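Local coordinates for protein xylooligosaccharide oxidase (Myceliophthora thermophila, PDB 5L6G) that oxidises the C1 hydroxyl of xylooligosaccharides and related sugars to lactones with a bicovalently bound FAD, passing the electrons to molecular oxygen to give hydrogen peroxide, at residues Tyr382-Thr390 / Ser398-Arg406; Ala133-Val141 / Ile329-Asp337. One frame throughout, in Å; residues are numbered along the deposited sequence.

Interaction 1 (Tyr382-Thr390 / Ser398-Arg406)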
# COMPACT_ATOMS: atom_id res chain seq x y z
N TYR A 382 -10.64 -6.68 7.17
CA TYR A 382 -10.68 -5.91 5.94
C TYR A 382 -12.10 -5.73 5.40
O TYR A 382 -12.50 -4.63 5.01
CB TYR A 382 -9.78 -6.63 4.93
CG TYR A 382 -9.76 -6.08 3.53
CD1 TYR A 382 -10.69 -6.50 2.59
CD2 TYR A 382 -8.81 -5.16 3.14
CE1 TYR A 382 -10.68 -6.02 1.30
CE2 TYR A 382 -8.78 -4.68 1.85
CZ TYR A 382 -9.72 -5.10 0.94
OH TYR A 382 -9.69 -4.62 -0.34
N GLY A 383 -12.84 -6.83 5.37
CA GLY A 383 -14.13 -6.89 4.72
C GLY A 383 -15.28 -7.04 5.70
O GLY A 383 -15.26 -6.50 6.81
N GLY A 384 -16.32 -7.73 5.27
CA GLY A 384 -17.51 -7.90 6.06
C GLY A 384 -18.52 -6.80 5.84
O GLY A 384 -18.22 -5.78 5.23
N PRO A 385 -19.73 -6.97 6.39
CA PRO A 385 -20.89 -6.11 6.11
C PRO A 385 -20.74 -4.63 6.46
O PRO A 385 -21.48 -3.79 5.90
CB PRO A 385 -21.99 -6.73 6.97
CG PRO A 385 -21.58 -8.12 7.23
CD PRO A 385 -20.08 -8.14 7.22
N ASN A 386 -19.83 -4.29 7.36
CA ASN A 386 -19.66 -2.91 7.80
C ASN A 386 -18.47 -2.17 7.25
O ASN A 386 -18.28 -0.98 7.55
CB ASN A 386 -19.65 -2.85 9.32
CG ASN A 386 -20.97 -3.28 9.90
OD1 ASN A 386 -22.02 -2.92 9.37
ND2 ASN A 386 -20.93 -4.10 10.92
N SER A 387 -17.67 -2.84 6.43
CA SER A 387 -16.46 -2.26 5.91
C SER A 387 -16.72 -1.23 4.80
O SER A 387 -17.44 -1.51 3.83
CB SER A 387 -15.54 -3.36 5.39
OG SER A 387 -14.41 -2.79 4.74
N ALA A 388 -16.15 -0.04 4.95
CA ALA A 388 -16.20 0.95 3.90
C ALA A 388 -15.41 0.48 2.68
O ALA A 388 -15.75 0.83 1.54
CB ALA A 388 -15.67 2.29 4.42
N VAL A 389 -14.36 -0.32 2.90
CA VAL A 389 -13.53 -0.79 1.79
C VAL A 389 -14.37 -1.58 0.79
O VAL A 389 -14.33 -1.32 -0.41
CB VAL A 389 -12.35 -1.66 2.27
CG1 VAL A 389 -11.61 -2.28 1.09
CG2 VAL A 389 -11.39 -0.84 3.12
N THR A 390 -15.15 -2.52 1.30
CA THR A 390 -15.91 -3.42 0.46
C THR A 390 -17.35 -2.94 0.21
O THR A 390 -18.19 -3.70 -0.25
CB THR A 390 -15.88 -4.84 1.07
OG1 THR A 390 -16.23 -4.77 2.45
CG2 THR A 390 -14.50 -5.44 0.97
N SER A 398 -10.07 -0.05 -10.72
CA SER A 398 -9.36 -1.29 -11.06
C SER A 398 -8.94 -2.08 -9.83
O SER A 398 -8.75 -3.30 -9.92
CB SER A 398 -8.13 -0.98 -11.90
OG SER A 398 -7.24 -0.17 -11.17
N TYR A 399 -8.81 -1.42 -8.68
CA TYR A 399 -8.52 -2.14 -7.44
C TYR A 399 -9.54 -3.30 -7.29
O TYR A 399 -10.74 -3.08 -7.34
CB TYR A 399 -8.53 -1.19 -6.23
CG TYR A 399 -8.23 -1.92 -4.94
CD1 TYR A 399 -6.93 -2.07 -4.50
CD2 TYR A 399 -9.25 -2.47 -4.17
CE1 TYR A 399 -6.62 -2.76 -3.34
CE2 TYR A 399 -8.97 -3.18 -2.99
CZ TYR A 399 -7.64 -3.31 -2.59
OH TYR A 399 -7.28 -3.98 -1.44
N ALA A 400 -9.06 -4.52 -7.07
CA ALA A 400 -9.86 -5.72 -7.35
C ALA A 400 -10.70 -6.24 -6.20
O ALA A 400 -11.60 -7.05 -6.40
CB ALA A 400 -8.95 -6.84 -7.86
N PHE A 401 -10.38 -5.82 -4.99
CA PHE A 401 -10.83 -6.54 -3.81
C PHE A 401 -11.89 -5.79 -3.03
O PHE A 401 -11.62 -5.25 -1.96
CB PHE A 401 -9.61 -6.90 -2.98
CG PHE A 401 -8.53 -7.58 -3.79
CD1 PHE A 401 -8.77 -8.81 -4.38
CD2 PHE A 401 -7.31 -7.00 -3.97
CE1 PHE A 401 -7.80 -9.43 -5.14
CE2 PHE A 401 -6.33 -7.62 -4.73
CZ PHE A 401 -6.57 -8.83 -5.31
N ARG A 402 -13.10 -5.80 -3.57
CA ARG A 402 -14.22 -5.03 -3.05
C ARG A 402 -15.44 -5.80 -2.57
O ARG A 402 -16.40 -5.19 -2.12
CB ARG A 402 -14.69 -4.07 -4.14
CG ARG A 402 -13.61 -3.11 -4.56
CD ARG A 402 -13.16 -2.22 -3.42
NE ARG A 402 -12.40 -1.08 -3.93
CZ ARG A 402 -11.97 -0.03 -3.22
NH1 ARG A 402 -12.24 0.11 -1.92
NH2 ARG A 402 -11.29 0.92 -3.85
N ASP A 403 -15.44 -7.12 -2.73
CA ASP A 403 -16.53 -7.97 -2.29
C ASP A 403 -16.52 -8.15 -0.77
O ASP A 403 -15.55 -8.65 -0.22
CB ASP A 403 -16.46 -9.33 -2.97
CG ASP A 403 -17.72 -10.13 -2.78
OD1 ASP A 403 -17.99 -10.55 -1.64
OD2 ASP A 403 -18.46 -10.29 -3.77
N PRO A 404 -17.60 -7.75 -0.09
CA PRO A 404 -17.58 -7.77 1.37
C PRO A 404 -17.48 -9.17 2.01
O PRO A 404 -17.09 -9.29 3.18
CB PRO A 404 -18.87 -7.04 1.78
CG PRO A 404 -19.74 -7.02 0.56
CD PRO A 404 -18.88 -7.27 -0.64
N GLU A 405 -17.84 -10.22 1.26
CA GLU A 405 -17.66 -11.59 1.75
C GLU A 405 -16.43 -12.32 1.16
O GLU A 405 -15.73 -13.06 1.87
CB GLU A 405 -18.96 -12.38 1.54
CG GLU A 405 -20.07 -11.98 2.51
CD GLU A 405 -20.74 -10.66 2.16
OE1 GLU A 405 -21.26 -10.54 1.04
OE2 GLU A 405 -20.78 -9.74 3.03
N ARG A 406 -16.16 -12.12 -0.12
CA ARG A 406 -15.05 -12.81 -0.78
C ARG A 406 -13.69 -12.21 -0.37
O ARG A 406 -12.67 -12.91 -0.33
CB ARG A 406 -15.26 -12.71 -2.30
CG ARG A 406 -14.33 -13.54 -3.18
CD ARG A 406 -14.62 -13.26 -4.66
NE ARG A 406 -15.94 -13.75 -5.06
CZ ARG A 406 -16.22 -15.04 -5.31
NH1 ARG A 406 -15.27 -15.97 -5.21
NH2 ARG A 406 -17.45 -15.40 -5.65
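Tyr382 and Tyr399 come from opposite directions and meet through their hydroxyls. Tyr399 OH donates to Tyr382 OH at 2.7 Å. Tyr382 OH in turn donates to Phe401 O at 2.6 Å, on a lone pair in the carbonyl plane. The Tyr382 hydroxyl thus accepts one bond and donates the other. Tyr382 CG lies anti to the backbone N (chi1 175°), which sends the ring out to this carbonyl, held at the ring's edge. A phenylalanine in place of Tyr382 would probably leave Phe401 O and the hydroxyl of Tyr399 without their shared partner. Beside these bonds, Arg402 NH1 donates to Val389 O at 2.9 Å, and its NH2 forms a salt bridge with Asp181. Thr390 packs closely on Pro404, with Thr390 CB 3.4 Å from Pro404 CA. This part of the contact is mostly buried.

The other end is looser. Gly384 N still bonds to Pro404 O at 2.7 Å, but Pro385 and Glu405 are exposed to solvent and barely approach each other. Gly384 also starts a type I beta turn that ends at Ser387. On the partner segment, the bond from Glu405 N to Asp403 OD1 closes an Asx turn, and with that from Arg406 N makes an Asx motif. The whole is an irregular loop folded back on itself, the connection between antiparallel strands 374-381 and 409-417 of the eight-stranded sheet.

Interaction 2 (Ala133-Val141 / Ile329-Asp337)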
# COMPACT_ATOMS: atom_id res chain seq x y z
N ALA A 133 4.46 13.81 -1.89
CA ALA A 133 4.07 14.01 -0.49
C ALA A 133 3.95 12.65 0.21
O ALA A 133 3.36 11.70 -0.33
CB ALA A 133 2.76 14.80 -0.38
N ARG A 134 4.50 12.57 1.41
CA ARG A 134 4.44 11.38 2.21
C ARG A 134 3.29 11.50 3.18
O ARG A 134 2.83 12.62 3.48
CB ARG A 134 5.76 11.15 2.92
CG ARG A 134 6.93 10.97 1.96
CD ARG A 134 8.23 11.04 2.71
NE ARG A 134 9.38 11.08 1.83
CZ ARG A 134 10.02 10.02 1.35
NH1 ARG A 134 9.66 8.78 1.67
NH2 ARG A 134 11.07 10.19 0.55
N LEU A 135 2.82 10.34 3.66
CA LEU A 135 1.57 10.27 4.39
C LEU A 135 1.59 11.11 5.65
O LEU A 135 0.59 11.72 5.97
CB LEU A 135 1.22 8.83 4.71
CG LEU A 135 1.06 7.88 3.52
CD1 LEU A 135 0.61 6.50 4.01
CD2 LEU A 135 0.06 8.45 2.50
N GLY A 136 2.72 11.12 6.37
CA GLY A 136 2.83 11.88 7.61
C GLY A 136 2.69 13.37 7.39
O GLY A 136 2.06 14.08 8.17
N HIS A 137 3.28 13.86 6.32
CA HIS A 137 3.16 15.26 5.93
C HIS A 137 1.73 15.61 5.54
O HIS A 137 1.22 16.65 5.96
CB HIS A 137 4.11 15.56 4.77
CG HIS A 137 4.04 16.97 4.27
ND1 HIS A 137 4.25 18.06 5.09
CD2 HIS A 137 3.76 17.46 3.05
CE1 HIS A 137 4.14 19.17 4.38
NE2 HIS A 137 3.84 18.83 3.14
N ILE A 138 1.11 14.74 4.75
CA ILE A 138 -0.26 14.98 4.30
C ILE A 138 -1.18 15.05 5.52
O ILE A 138 -1.93 16.02 5.69
CB ILE A 138 -0.73 13.87 3.35
CG1 ILE A 138 0.10 13.88 2.08
CG2 ILE A 138 -2.21 14.04 3.04
CD1 ILE A 138 -0.01 12.65 1.23
N ALA A 139 -1.07 14.04 6.37
CA ALA A 139 -1.91 13.96 7.56
C ALA A 139 -1.72 15.20 8.44
O ALA A 139 -2.69 15.75 8.97
CB ALA A 139 -1.59 12.69 8.32
N THR A 140 -0.48 15.64 8.59
CA THR A 140 -0.18 16.81 9.42
C THR A 140 -0.82 18.07 8.87
O THR A 140 -1.51 18.83 9.60
CB THR A 140 1.34 17.00 9.54
OG1 THR A 140 1.90 15.84 10.18
CG2 THR A 140 1.69 18.26 10.33
N VAL A 141 -0.61 18.30 7.59
CA VAL A 141 -1.14 19.50 6.96
C VAL A 141 -2.66 19.52 7.03
O VAL A 141 -3.25 20.54 7.41
CB VAL A 141 -0.68 19.65 5.50
CG1 VAL A 141 -1.39 20.85 4.86
CG2 VAL A 141 0.83 19.85 5.43
N ILE A 329 7.13 12.41 12.08
CA ILE A 329 5.82 12.30 11.45
C ILE A 329 5.72 13.16 10.19
O ILE A 329 5.40 12.66 9.13
CB ILE A 329 4.73 12.73 12.44
CG1 ILE A 329 4.80 11.84 13.69
CG2 ILE A 329 3.35 12.67 11.81
CD1 ILE A 329 4.43 10.40 13.44
N ASP A 330 5.99 14.45 10.33
CA ASP A 330 5.86 15.40 9.22
C ASP A 330 7.14 15.38 8.38
O ASP A 330 7.94 16.29 8.43
CB ASP A 330 5.55 16.80 9.76
CG ASP A 330 5.23 17.80 8.65
OD1 ASP A 330 5.07 17.39 7.48
OD2 ASP A 330 5.17 19.00 8.95
N ILE A 331 7.31 14.31 7.62
CA ILE A 331 8.53 14.08 6.86
C ILE A 331 8.44 14.68 5.46
O ILE A 331 7.58 14.30 4.68
CB ILE A 331 8.82 12.59 6.70
CG1 ILE A 331 8.89 11.90 8.06
CG2 ILE A 331 10.13 12.39 5.93
CD1 ILE A 331 8.81 10.38 7.98
N THR A 332 9.34 15.61 5.17
CA THR A 332 9.51 16.16 3.83
C THR A 332 10.98 16.20 3.36
O THR A 332 11.25 16.57 2.23
CB THR A 332 8.97 17.60 3.76
OG1 THR A 332 9.69 18.42 4.68
CG2 THR A 332 7.49 17.64 4.10
N ASP A 333 11.91 15.82 4.23
CA ASP A 333 13.34 15.98 3.96
C ASP A 333 13.75 15.02 2.85
O ASP A 333 13.52 13.81 2.98
CB ASP A 333 14.15 15.68 5.24
CG ASP A 333 15.64 16.06 5.12
OD1 ASP A 333 16.24 15.93 4.03
OD2 ASP A 333 16.23 16.47 6.15
N PRO A 334 14.38 15.54 1.78
CA PRO A 334 14.89 14.67 0.72
C PRO A 334 16.00 13.69 1.19
O PRO A 334 16.27 12.70 0.52
CB PRO A 334 15.43 15.66 -0.33
CG PRO A 334 15.71 16.91 0.43
CD PRO A 334 14.66 16.97 1.50
N GLY A 335 16.61 13.96 2.34
CA GLY A 335 17.57 13.04 2.95
C GLY A 335 16.96 11.76 3.52
O GLY A 335 17.69 10.86 3.93
N TYR A 336 15.63 11.68 3.55
CA TYR A 336 14.92 10.48 3.98
C TYR A 336 15.65 9.23 3.49
O TYR A 336 15.95 9.09 2.30
CB TYR A 336 13.51 10.48 3.42
CG TYR A 336 12.69 9.31 3.89
CD1 TYR A 336 12.02 9.36 5.10
CD2 TYR A 336 12.59 8.14 3.13
CE1 TYR A 336 11.26 8.29 5.55
CE2 TYR A 336 11.84 7.06 3.57
CZ TYR A 336 11.17 7.15 4.77
OH TYR A 336 10.43 6.10 5.23
N ASP A 337 15.95 8.33 4.43
CA ASP A 337 16.73 7.14 4.11
C ASP A 337 16.43 5.94 5.01
O ASP A 337 17.31 5.09 5.23
CB ASP A 337 18.23 7.48 4.14
CG ASP A 337 18.73 7.84 5.54
OD1 ASP A 337 17.98 7.65 6.52
OD2 ASP A 337 19.87 8.33 5.65
O HOH W 1 6.27 14.76 2.29
O HOH W 2 11.34 13.21 1.31
O HOH W 3 5.45 12.34 5.96
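His137 and Asp330 join helix 135-146 to the loop before strand 341-349. His137 ND1 donates to Asp330 OD1 at 2.6 Å, with an N-H...O angle of 157°. The carboxylate uses its syn lone pair and lies nearly coplanar with the imidazole, 8° apart. Asp330 OD1 meets the ring at its edge. Thr332 CG2 sits over one face, 3.5 Å from the ring centroid, a CH-pi contact. Val141 CG2 covers the opposite face. The ring is thus sandwiched, and the nearby carboxylate would tend to favour a protonated imidazole.

At the start of the helix, Arg134 lays its guanidinium over a face of the Tyr336 ring. Arg134 CZ is 4.0 Å from the ring centroid, a cation-pi contact with the planes 32° apart. The arginine chain is extended from CG to NE, and this carries the charged group along the loop as far as Tyr336. Arg134 occupies the N-cap position of a helix in the FAD-binding PCMH-type domain, so the contact ties this domain to a loop leading into the large antiparallel sheet.

Gly136 lets the backbones close in: its CA is 3.1 Å from Ile329 O, where a side chain would clash. One turn on, Thr140 OG1 bonds back to Gly136 O at 2.7 Å, and its methyl packs on the Asp330 carboxylate.

Waters form the next layer. One links Arg134 N to Ile331 O, and a second links Arg134 NE to Asp333 O. Further out, Arg134 NH1 bonds to Gly92 O and Gly157 O. Tyr336 OH bonds to NE2 of His94, a residue covalently linked to the flavin.

In the fold
Interactions 1 and 2 lie on opposite sides of the chain's centre. Their centres are 29 Å apart and their nearest atoms about 14 Å, so they do not touch. Each has side chains within about 9 Å of FAD or a substrate-binding residue. In interaction 1, the Tyr399 side chain is about 8 Å from FAD, and that of Tyr382 about 9 Å from the side chain of substrate-binding Arg272. The Arg402 side chain is about 7 Å from one of the bound xyloses. In interaction 2, the Tyr336 side chain is about 6 Å from FAD, and that of Ile329 about 9 Å from the side chain of Thr154, another substrate-binding residue. Interaction 1 closes within one loop; interaction 2 joins segments 188 residues apart.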